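Local coordinates for B-cell lymphoma 3 protein (Homo sapiens, PDB 1K1A), which regulates transcription of NF-kappa-B target genes, forming complexes with p50 and p52 homodimers, acting as a nuclear activator and inhibiting nuclear translocation of p50, at residues A82-C87 with L120-N125; L107-R112 with Q133-R138; H156-E159 with M165-L168; G194-V199 with I229-G234. All blocks are in the same frame, centred on the assembly; numbering follows the deposited sequence.

Contact 1 of 4, residues A82-C87 with L120-N125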
loop_
_atom_site.group_PDB
_atom_site.type_symbol
_atom_site.label_atom_id
_atom_site.label_comp_id
_atom_site.label_asym_id
_atom_site.label_seq_id
_atom_site.Cartn_x
_atom_site.Cartn_y
_atom_site.Cartn_z
ATOM N N ALA A 82 -10.739 -1.527 -1.090
ATOM C CA ALA A 82 -10.544 -2.855 -0.520
ATOM C C ALA A 82 -9.051 -3.200 -0.437
ATOM O O ALA A 82 -8.583 -3.769 0.556
ATOM C CB ALA A 82 -11.275 -3.876 -1.350
ATOM N N ALA A 83 -8.309 -2.849 -1.483
ATOM C CA ALA A 83 -6.877 -3.122 -1.536
ATOM C C ALA A 83 -6.106 -2.403 -0.433
ATOM O O ALA A 83 -5.212 -2.992 0.181
ATOM C CB ALA A 83 -6.306 -2.772 -2.910
ATOM N N HIS A 84 -6.441 -1.128 -0.197
ATOM C CA HIS A 84 -5.804 -0.347 0.863
ATOM C C HIS A 84 -6.037 -1.034 2.204
ATOM O O HIS A 84 -5.136 -1.126 3.038
ATOM C CB HIS A 84 -6.409 1.073 0.976
ATOM C CG HIS A 84 -6.048 2.014 -0.139
ATOM N ND1 HIS A 84 -4.870 2.738 -0.160
ATOM C CD2 HIS A 84 -6.759 2.433 -1.212
ATOM C CE1 HIS A 84 -4.854 3.523 -1.225
ATOM N NE2 HIS A 84 -5.990 3.359 -1.878
ATOM N N LEU A 85 -7.270 -1.470 2.430
ATOM C CA LEU A 85 -7.628 -2.080 3.713
ATOM C C LEU A 85 -6.930 -3.416 3.925
ATOM O O LEU A 85 -6.520 -3.732 5.047
ATOM C CB LEU A 85 -9.148 -2.241 3.843
ATOM C CG LEU A 85 -9.946 -0.941 3.983
ATOM C CD1 LEU A 85 -11.436 -1.242 3.987
ATOM C CD2 LEU A 85 -9.546 -0.199 5.265
ATOM N N ALA A 86 -6.789 -4.200 2.857
ATOM C CA ALA A 86 -6.055 -5.465 2.946
ATOM C C ALA A 86 -4.607 -5.212 3.355
ATOM O O ALA A 86 -4.045 -5.961 4.157
ATOM C CB ALA A 86 -6.124 -6.246 1.641
ATOM N N CYS A 87 -4.006 -4.142 2.834
ATOM C CA CYS A 87 -2.626 -3.818 3.208
ATOM C C CYS A 87 -2.471 -3.243 4.638
ATOM O O CYS A 87 -1.544 -3.604 5.364
ATOM C CB CYS A 87 -1.960 -2.923 2.158
ATOM S SG CYS A 87 -1.838 -3.668 0.523
ATOM N N LEU A 120 0.448 0.404 -2.120
ATOM C CA LEU A 120 1.874 0.100 -1.975
ATOM C C LEU A 120 2.539 0.904 -0.847
ATOM O O LEU A 120 3.333 0.359 -0.069
ATOM C CB LEU A 120 2.621 0.295 -3.304
ATOM C CG LEU A 120 4.113 -0.025 -3.269
ATOM C CD1 LEU A 120 4.312 -1.458 -2.779
ATOM C CD2 LEU A 120 4.737 0.161 -4.643
ATOM N N HIS A 121 2.225 2.195 -0.760
ATOM C CA HIS A 121 2.745 3.030 0.330
ATOM C C HIS A 121 2.335 2.445 1.679
ATOM O O HIS A 121 3.154 2.304 2.577
ATOM C CB HIS A 121 2.223 4.471 0.241
ATOM C CG HIS A 121 2.793 5.262 -0.897
ATOM N ND1 HIS A 121 4.104 5.694 -0.927
ATOM C CD2 HIS A 121 2.218 5.738 -2.027
ATOM C CE1 HIS A 121 4.314 6.383 -2.035
ATOM N NE2 HIS A 121 3.189 6.415 -2.724
ATOM N N VAL A 122 1.049 2.134 1.821
ATOM C CA VAL A 122 0.530 1.534 3.045
ATOM C C VAL A 122 1.250 0.223 3.377
ATOM O O VAL A 122 1.689 0.016 4.510
ATOM C CB VAL A 122 -0.985 1.266 2.942
ATOM C CG1 VAL A 122 -1.475 0.504 4.164
ATOM C CG2 VAL A 122 -1.751 2.582 2.801
ATOM N N ALA A 123 1.392 -0.648 2.385
ATOM C CA ALA A 123 2.050 -1.930 2.602
ATOM C C ALA A 123 3.503 -1.766 3.075
ATOM O O ALA A 123 3.952 -2.455 3.998
ATOM C CB ALA A 123 1.992 -2.790 1.333
ATOM N N VAL A 124 4.232 -0.870 2.425
ATOM C CA VAL A 124 5.634 -0.632 2.775
ATOM C C VAL A 124 5.732 -0.130 4.213
ATOM O O VAL A 124 6.602 -0.565 4.977
ATOM C CB VAL A 124 6.291 0.359 1.792
ATOM C CG1 VAL A 124 7.676 0.830 2.310
ATOM C CG2 VAL A 124 6.428 -0.276 0.412
ATOM N N ASN A 125 4.808 0.750 4.587
ATOM C CA ASN A 125 4.742 1.282 5.942
ATOM C C ASN A 125 4.491 0.216 7.014
ATOM O O ASN A 125 5.004 0.325 8.122
ATOM C CB ASN A 125 3.731 2.423 6.029
ATOM C CG ASN A 125 4.240 3.695 5.369
ATOM O OD1 ASN A 125 5.442 3.839 5.128
ATOM N ND2 ASN A 125 3.332 4.622 5.071
#
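Val122 holds CG1 anti to its own backbone N (chi1 174°), while Cys87 turns SG away from its carbonyl carbon and alongside its N (chi1 -61°); together these torsions bring the valine branch against the cysteine CB and set the sulfur against the Ala123 methyl. The two residues belong to neighbouring units of the ankyrin repeat stack, helix 82-88 in ANK 3 and helix 119-126 in ANK 4. The axes of the two short segments run almost exactly parallel, 4° apart, and come within 8.7 Å of each other. Backbones come nearest at Cys87 and Ala123, whose CA atoms are 5.1 Å apart, an approach eased by the small side chains on both helices. Cys87 SG meets Ala123 CB at 4.0 Å, and no hydrogen bond crosses the interface.

Val122 works with both of its methyl groups. CG1 reaches the backbone of the other helix, where it comes within 4.2 Å of His84 O. CG2 approaches the imidazole of His84 at its edge, near the ring plane, with ND1 at 4.3 Å. The ring thus meets the valine along its rim, and it also packs on Ala111, in the loop after helix 92-101. On the other flank Cys87 and Ala123 both pack on helix 129-137, through Leu135 for the first and through Thr131 and Val132 for the second, so the seam between the parallel helices is backed by a third. At the end of segment 82-87 Val122 CG1 lies 4.0 Å from Cys87 CB and 3.9 Å from Cys87 C.

Contact 2 of 4, residues L107-R112 with Q133-R138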
loop_
_atom_site.group_PDB
_atom_site.type_symbol
_atom_site.label_atom_id
_atom_site.label_comp_id
_atom_site.label_asym_id
_atom_site.label_seq_id
_atom_site.Cartn_x
_atom_site.Cartn_y
_atom_site.Cartn_z
ATOM N N LEU A 107 -10.323 -2.923 -11.100
ATOM C CA LEU A 107 -9.505 -2.629 -9.924
ATOM C C LEU A 107 -8.244 -1.867 -10.321
ATOM O O LEU A 107 -7.510 -2.307 -11.194
ATOM C CB LEU A 107 -9.139 -3.931 -9.204
ATOM C CG LEU A 107 -8.717 -3.867 -7.734
ATOM C CD1 LEU A 107 -8.828 -5.248 -7.079
ATOM C CD2 LEU A 107 -7.313 -3.322 -7.586
ATOM N N ASP A 108 -7.993 -0.734 -9.668
ATOM C CA ASP A 108 -6.851 0.119 -10.010
ATOM C C ASP A 108 -5.939 0.247 -8.808
ATOM O O ASP A 108 -6.313 0.843 -7.800
ATOM C CB ASP A 108 -7.349 1.510 -10.424
ATOM C CG ASP A 108 -6.284 2.335 -11.145
ATOM O OD1 ASP A 108 -5.062 2.057 -10.995
ATOM O OD2 ASP A 108 -6.589 3.291 -11.890
ATOM N N LEU A 109 -4.737 -0.308 -8.903
ATOM C CA LEU A 109 -3.818 -0.269 -7.758
ATOM C C LEU A 109 -3.169 1.090 -7.563
ATOM O O LEU A 109 -2.433 1.309 -6.593
ATOM C CB LEU A 109 -2.756 -1.368 -7.862
ATOM C CG LEU A 109 -3.279 -2.810 -7.748
ATOM C CD1 LEU A 109 -2.179 -3.816 -8.088
ATOM C CD2 LEU A 109 -3.864 -3.095 -6.365
ATOM N N GLU A 110 -3.443 2.017 -8.467
ATOM C CA GLU A 110 -2.898 3.367 -8.312
ATOM C C GLU A 110 -3.849 4.274 -7.529
ATOM O O GLU A 110 -3.582 5.463 -7.345
ATOM C CB GLU A 110 -2.545 3.968 -9.670
ATOM C CG GLU A 110 -1.384 3.253 -10.347
ATOM C CD GLU A 110 -0.368 2.718 -9.351
ATOM O OE1 GLU A 110 -0.089 1.501 -9.387
ATOM O OE2 GLU A 110 0.160 3.506 -8.533
ATOM N N ALA A 111 -4.941 3.694 -7.036
ATOM C CA ALA A 111 -5.909 4.439 -6.218
ATOM C C ALA A 111 -5.242 5.169 -5.046
ATOM O O ALA A 111 -4.402 4.601 -4.345
ATOM C CB ALA A 111 -7.004 3.495 -5.697
ATOM N N ARG A 112 -5.638 6.417 -4.817
ATOM C CA ARG A 112 -5.081 7.209 -3.716
ATOM C C ARG A 112 -6.141 7.439 -2.636
ATOM O O ARG A 112 -7.247 7.887 -2.947
ATOM C CB ARG A 112 -4.561 8.566 -4.221
ATOM C CG ARG A 112 -3.686 8.500 -5.504
ATOM C CD ARG A 112 -2.430 7.668 -5.350
ATOM N NE ARG A 112 -1.647 7.560 -6.594
ATOM C CZ ARG A 112 -0.802 8.493 -7.024
ATOM N NH1 ARG A 112 -0.652 9.619 -6.339
ATOM N NH2 ARG A 112 -0.118 8.311 -8.151
ATOM N N GLN A 133 5.207 -7.637 -2.013
ATOM C CA GLN A 133 5.546 -8.496 -3.136
ATOM C C GLN A 133 4.367 -8.725 -4.068
ATOM O O GLN A 133 4.492 -8.582 -5.276
ATOM C CB GLN A 133 6.096 -9.850 -2.666
ATOM C CG GLN A 133 6.672 -10.675 -3.816
ATOM C CD GLN A 133 7.335 -11.961 -3.362
ATOM O OE1 GLN A 133 8.226 -11.939 -2.510
ATOM N NE2 GLN A 133 6.916 -13.079 -3.940
ATOM N N LEU A 134 3.222 -9.073 -3.506
ATOM C CA LEU A 134 2.058 -9.371 -4.330
ATOM C C LEU A 134 1.596 -8.137 -5.115
ATOM O O LEU A 134 1.316 -8.233 -6.301
ATOM C CB LEU A 134 0.924 -9.919 -3.471
ATOM C CG LEU A 134 -0.376 -10.274 -4.181
ATOM C CD1 LEU A 134 -0.107 -11.308 -5.280
ATOM C CD2 LEU A 134 -1.393 -10.780 -3.155
ATOM N N LEU A 135 1.524 -6.980 -4.456
ATOM C CA LEU A 135 1.156 -5.749 -5.152
ATOM C C LEU A 135 2.071 -5.520 -6.368
ATOM O O LEU A 135 1.607 -5.217 -7.460
ATOM C CB LEU A 135 1.245 -4.547 -4.206
ATOM C CG LEU A 135 0.159 -4.463 -3.125
ATOM C CD1 LEU A 135 0.512 -3.388 -2.126
ATOM C CD2 LEU A 135 -1.223 -4.206 -3.739
ATOM N N LEU A 136 3.372 -5.674 -6.159
ATOM C CA LEU A 136 4.345 -5.455 -7.223
ATOM C C LEU A 136 4.222 -6.472 -8.359
ATOM O O LEU A 136 4.444 -6.143 -9.526
ATOM C CB LEU A 136 5.765 -5.458 -6.654
ATOM C CG LEU A 136 6.074 -4.294 -5.699
ATOM C CD1 LEU A 136 7.433 -4.478 -5.066
ATOM C CD2 LEU A 136 5.990 -2.937 -6.431
ATOM N N GLU A 137 3.863 -7.704 -8.013
ATOM C CA GLU A 137 3.708 -8.762 -9.011
ATOM C C GLU A 137 2.450 -8.529 -9.843
ATOM O O GLU A 137 2.337 -9.011 -10.976
ATOM C CB GLU A 137 3.631 -10.130 -8.333
ATOM C CG GLU A 137 4.959 -10.642 -7.801
ATOM C CD GLU A 137 4.813 -11.929 -7.011
ATOM O OE1 GLU A 137 3.707 -12.196 -6.498
ATOM O OE2 GLU A 137 5.812 -12.669 -6.891
ATOM N N ARG A 138 1.500 -7.783 -9.287
ATOM C CA ARG A 138 0.236 -7.564 -9.987
ATOM C C ARG A 138 0.101 -6.197 -10.663
ATOM O O ARG A 138 -0.992 -5.805 -11.060
ATOM C CB ARG A 138 -0.948 -7.864 -9.080
ATOM C CG ARG A 138 -0.958 -9.294 -8.550
ATOM C CD ARG A 138 -0.999 -10.377 -9.628
ATOM N NE ARG A 138 -1.044 -11.713 -9.033
ATOM C CZ ARG A 138 -2.160 -12.383 -8.767
ATOM N NH1 ARG A 138 -3.344 -11.859 -9.060
ATOM N NH2 ARG A 138 -2.093 -13.592 -8.215
#
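Leu109 lays its two methyl groups on the last turn of helix 129-137, one on the side chain of Leu135 and the other on the backbone at Arg138. CD2 meets Leu135 CD2 at 3.9 Å, the two leucines crossing obliquely, and CD1 lies 3.8 Å from Arg138 O, where the helix of ANK 4 gives way to loop. This is a loop-on-helix contact of the ankyrin stack: the loop leaving helix 92-101 carries one leucine to the next repeat. With CG beside its backbone N (chi1 -66°) and chi2 at 171°, Leu109 brings both methyls to the helix.

Behind this first shell, a type I beta turn from Asp108 to Ala111 sets the leucine at its second position. An Asx turn supports it: Asp108 OD1 accepts the N-H of Glu110, which arrives from above the carboxylate plane. Ala111 N closes the turn on Asp108 O. On the helix side, Leu135 also packs on Leu95 of helix 92-101, so the methyl met by Leu109 belongs to a side chain held from another side as well. The guanidinium of Arg138 leads away from the loop to a salt bridge with Asp100, leaving its stem near the leucine, with Arg138 CB 4.3 Å from Leu109 CD1.

Contact 3 of 4, residues H156-E159 with M165-L168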
loop_
_atom_site.group_PDB
_atom_site.type_symbol
_atom_site.label_atom_id
_atom_site.label_comp_id
_atom_site.label_asym_id
_atom_site.label_seq_id
_atom_site.Cartn_x
_atom_site.Cartn_y
_atom_site.Cartn_z
ATOM N N HIS A 156 10.157 6.340 1.581
ATOM C CA HIS A 156 9.414 6.011 2.787
ATOM C C HIS A 156 10.148 4.913 3.552
ATOM O O HIS A 156 10.336 5.015 4.766
ATOM C CB HIS A 156 7.985 5.549 2.448
ATOM C CG HIS A 156 7.043 6.670 2.120
ATOM N ND1 HIS A 156 6.571 7.550 3.072
ATOM C CD2 HIS A 156 6.465 7.039 0.951
ATOM C CE1 HIS A 156 5.753 8.419 2.502
ATOM N NE2 HIS A 156 5.668 8.128 1.217
ATOM N N ALA A 157 10.573 3.872 2.837
ATOM C CA ALA A 157 11.273 2.743 3.451
ATOM C C ALA A 157 12.583 3.173 4.113
ATOM O O ALA A 157 12.927 2.696 5.204
ATOM C CB ALA A 157 11.543 1.648 2.415
ATOM N N VAL A 158 13.315 4.060 3.449
ATOM C CA VAL A 158 14.581 4.552 3.992
ATOM C C VAL A 158 14.355 5.367 5.264
ATOM O O VAL A 158 15.080 5.207 6.247
ATOM C CB VAL A 158 15.369 5.377 2.962
ATOM C CG1 VAL A 158 16.513 6.119 3.633
ATOM C CG2 VAL A 158 15.901 4.473 1.865
ATOM N N GLU A 159 13.345 6.230 5.250
ATOM C CA GLU A 159 13.016 7.029 6.435
ATOM C C GLU A 159 12.551 6.180 7.626
ATOM O O GLU A 159 12.821 6.522 8.788
ATOM C CB GLU A 159 11.989 8.104 6.092
ATOM C CG GLU A 159 12.510 9.101 5.076
ATOM C CD GLU A 159 11.577 10.270 4.853
ATOM O OE1 GLU A 159 10.346 10.091 4.989
ATOM O OE2 GLU A 159 12.078 11.368 4.526
ATOM N N MET A 165 12.672 -3.690 3.573
ATOM C CA MET A 165 11.865 -3.033 2.530
ATOM C C MET A 165 12.740 -2.381 1.460
ATOM O O MET A 165 12.408 -2.407 0.274
ATOM C CB MET A 165 10.914 -1.991 3.130
ATOM C CG MET A 165 9.720 -2.564 3.866
ATOM S SD MET A 165 8.666 -3.637 2.825
ATOM C CE MET A 165 9.168 -5.204 3.369
ATOM N N VAL A 166 13.846 -1.783 1.887
ATOM C CA VAL A 166 14.783 -1.174 0.962
ATOM C C VAL A 166 15.331 -2.230 0.019
ATOM O O VAL A 166 15.333 -2.043 -1.190
ATOM C CB VAL A 166 15.936 -0.439 1.702
ATOM C CG1 VAL A 166 17.063 -0.099 0.736
ATOM C CG2 VAL A 166 15.400 0.847 2.387
ATOM N N GLN A 167 15.751 -3.365 0.567
ATOM C CA GLN A 167 16.258 -4.449 -0.265
ATOM C C GLN A 167 15.183 -5.014 -1.205
ATOM O O GLN A 167 15.442 -5.267 -2.379
ATOM C CB GLN A 167 16.887 -5.549 0.603
ATOM C CG GLN A 167 18.230 -5.119 1.231
ATOM C CD GLN A 167 18.889 -6.200 2.089
ATOM O OE1 GLN A 167 18.251 -7.183 2.470
ATOM N NE2 GLN A 167 20.172 -6.001 2.411
ATOM N N LEU A 168 13.970 -5.171 -0.690
ATOM C CA LEU A 168 12.864 -5.718 -1.473
ATOM C C LEU A 168 12.490 -4.809 -2.643
ATOM O O LEU A 168 12.290 -5.279 -3.761
ATOM C CB LEU A 168 11.647 -5.980 -0.570
ATOM C CG LEU A 168 10.452 -6.694 -1.213
ATOM C CD1 LEU A 168 10.898 -7.990 -1.914
ATOM C CD2 LEU A 168 9.365 -6.982 -0.180
#
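Ala157 and Val166 are the closest points of the two backbones, their CA atoms 5.8 Å apart, and everything that passes between the helices here is apolar. Ala157 CB points at the opposing helix and touches it twice: Met165 CB lies 3.8 Å away and Val166 CG2 3.9 Å away. The same valine methyl also meets Val158 CG2, at 3.7 Å, so that CG2 of Val166 is shared by two successive residues of helix 153-159. It occupies this place because CG1 takes the position anti to the backbone N (chi1 167°), which puts CG2 beside that N.

Met165 behaves differently from the valines. It offers only its CB to Ala157, after which bends at chi2 (-59°) and chi3 (102°) take the thioether away, and the side chain packs on Gln129 and Val132 of helix 129-137. Val158, for its part, also touches Ala186 and Ser189 of helix 186-193. All four touching residues are buried.

Polar interactions belong to the flanks, and no hydrogen bond joins the two segments. His156 gives NE2 to a hydrogen bond with Asp146 and its ring meets that of His121, while Glu159 forms a salt bridge with Arg151. Neither side chain takes part in the apolar seam.

Two roughly antiparallel helices, 153-159 and 163-171, joined by a short turn and closed face to face by alanine, valine and a methionine stem, make up the helix-turn-helix unit of an ankyrin repeat, here ANK 5.

Contact 4 of 4, residues G194-V199 with I229-G234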
loop_
_atom_site.group_PDB
_atom_site.type_symbol
_atom_site.label_atom_id
_atom_site.label_comp_id
_atom_site.label_asym_id
_atom_site.label_seq_id
_atom_site.Cartn_x
_atom_site.Cartn_y
_atom_site.Cartn_z
ATOM N N GLY A 194 23.127 8.651 9.299
ATOM C CA GLY A 194 24.142 7.656 9.587
ATOM C C GLY A 194 23.617 6.236 9.657
ATOM O O GLY A 194 24.094 5.430 10.460
ATOM N N LEU A 195 22.621 5.929 8.832
ATOM C CA LEU A 195 22.080 4.580 8.754
ATOM C C LEU A 195 23.006 3.740 7.873
ATOM O O LEU A 195 22.716 3.510 6.699
ATOM C CB LEU A 195 20.664 4.610 8.162
ATOM C CG LEU A 195 19.490 4.932 9.095
ATOM C CD1 LEU A 195 19.908 5.817 10.250
ATOM C CD2 LEU A 195 18.331 5.553 8.318
ATOM N N LEU A 196 24.116 3.282 8.457
ATOM C CA LEU A 196 25.162 2.565 7.722
ATOM C C LEU A 196 24.715 1.427 6.782
ATOM O O LEU A 196 25.105 1.416 5.629
ATOM C CB LEU A 196 26.272 2.081 8.665
ATOM C CG LEU A 196 26.932 3.154 9.547
ATOM C CD1 LEU A 196 28.162 2.593 10.221
ATOM C CD2 LEU A 196 27.281 4.415 8.751
ATOM N N PRO A 197 23.946 0.454 7.273
ATOM C CA PRO A 197 23.504 -0.658 6.418
ATOM C C PRO A 197 22.744 -0.159 5.192
ATOM O O PRO A 197 22.899 -0.717 4.100
ATOM C CB PRO A 197 22.577 -1.459 7.337
ATOM C CG PRO A 197 23.035 -1.115 8.721
ATOM C CD PRO A 197 23.451 0.319 8.654
ATOM N N LEU A 198 21.947 0.892 5.370
ATOM C CA LEU A 198 21.189 1.464 4.263
ATOM C C LEU A 198 22.092 2.214 3.290
ATOM O O LEU A 198 21.898 2.149 2.082
ATOM C CB LEU A 198 20.068 2.377 4.773
ATOM C CG LEU A 198 18.734 1.671 5.072
ATOM C CD1 LEU A 198 18.897 0.635 6.166
ATOM C CD2 LEU A 198 17.633 2.668 5.424
ATOM N N VAL A 199 23.067 2.945 3.819
ATOM C CA VAL A 199 23.995 3.661 2.962
ATOM C C VAL A 199 24.719 2.654 2.072
ATOM O O VAL A 199 24.824 2.844 0.859
ATOM C CB VAL A 199 25.017 4.500 3.776
ATOM C CG1 VAL A 199 25.983 5.215 2.840
ATOM C CG2 VAL A 199 24.292 5.514 4.657
ATOM N N ILE A 229 31.195 8.781 5.026
ATOM C CA ILE A 229 32.005 9.318 3.942
ATOM C C ILE A 229 32.789 8.193 3.276
ATOM O O ILE A 229 32.864 8.106 2.049
ATOM C CB ILE A 229 32.981 10.371 4.479
ATOM C CG1 ILE A 229 32.278 11.300 5.473
ATOM C CG2 ILE A 229 33.628 11.134 3.327
ATOM C CD1 ILE A 229 31.997 12.675 4.940
ATOM N N ASP A 230 33.361 7.327 4.107
ATOM C CA ASP A 230 34.158 6.200 3.631
ATOM C C ASP A 230 33.359 5.310 2.691
ATOM O O ASP A 230 33.868 4.858 1.668
ATOM C CB ASP A 230 34.636 5.358 4.825
ATOM C CG ASP A 230 35.919 5.891 5.465
ATOM O OD1 ASP A 230 36.530 6.893 4.938
ATOM O OD2 ASP A 230 36.388 5.337 6.526
ATOM N N ILE A 231 32.108 5.051 3.054
ATOM C CA ILE A 231 31.230 4.225 2.233
ATOM C C ILE A 231 30.885 4.933 0.918
ATOM O O ILE A 231 30.974 4.338 -0.157
ATOM C CB ILE A 231 29.954 3.853 3.019
ATOM C CG1 ILE A 231 30.321 2.957 4.206
ATOM C CG2 ILE A 231 28.951 3.157 2.113
ATOM C CD1 ILE A 231 29.327 2.988 5.352
ATOM N N LEU A 232 30.526 6.213 1.008
ATOM C CA LEU A 232 30.162 7.001 -0.176
ATOM C C LEU A 232 31.276 7.083 -1.210
ATOM O O LEU A 232 31.017 7.076 -2.415
ATOM C CB LEU A 232 29.740 8.412 0.228
ATOM C CG LEU A 232 28.413 8.512 0.975
ATOM C CD1 LEU A 232 28.110 9.961 1.335
ATOM C CD2 LEU A 232 27.295 7.918 0.133
ATOM N N ARG A 233 32.514 7.157 -0.732
ATOM C CA ARG A 233 33.666 7.310 -1.611
ATOM C C ARG A 233 34.243 5.980 -2.087
ATOM O O ARG A 233 35.148 5.954 -2.919
ATOM C CB ARG A 233 34.747 8.154 -0.931
ATOM C CG ARG A 233 34.430 9.639 -0.916
ATOM C CD ARG A 233 35.557 10.527 -0.407
ATOM N NE ARG A 233 35.275 11.936 -0.661
ATOM C CZ ARG A 233 35.623 12.932 0.148
ATOM N NH1 ARG A 233 36.280 12.681 1.275
ATOM N NH2 ARG A 233 35.316 14.184 -0.173
ATOM N N GLY A 234 33.709 4.881 -1.567
ATOM C CA GLY A 234 34.175 3.561 -1.951
ATOM C C GLY A 234 35.397 3.124 -1.166
ATOM O O GLY A 234 35.716 1.933 -1.100
#
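An apolar helix-to-helix contact near the C-terminal end of the chain joins helix 196-204 to helix 226-232, the last helix of the model. Val199 and Ile231 form its centre, with Val199 CG1 3.7 Å from Ile231 CG2. Each of these methyls stands anti to the backbone N of its own residue, with chi1 of 179° in Val199. Val199 CG1 also receives Leu232 CD2 at 4.0 Å, the valine and leucine side chains meeting at about a right angle. One turn earlier, Leu196 adds a looser touch, its CD2 lying 4.2 Å from Ile231 CD1.

The pairing links ANK 6 to ANK 7 and continues the side-by-side stacking of ankyrin repeats to the end of the row. Leu232 also packs on Leu187 and Ser191 of helix 186-193, so the terminal helix leans on both helices of the preceding repeat.

The start of helix 196-204 is set by the chain just before it. Gly194, with positive phi, ends helix 186-193 in a Schellman motif, and Leu195 follows as the centre of an inverse gamma turn and as N-cap. Its carbonyl O then accepts the N-H of Val199 at 3.0 Å.

In the fold
The four contacts follow the ankyrin row from ANK 3 to ANK 7. Contacts 1 and 2 both join ANK 3 to ANK 4, with centres 9 Å apart and segments that alternate along the chain; they touch where Cys87 SG lies 3.6 Å from Leu135 CD1. Contact 3, inside ANK 5, is centred 15 Å from contact 1 and meets it through Val124 CG1 and Ala157 CB, 4.0 Å apart. Another 16 Å separates its centre from that of contact 4, which it touches at Val158 O and Leu198 CD2, 3.7 Å apart. Contacts 1 and 4 do not meet: their centres are 30 Å apart and their nearest atoms about 11 Å.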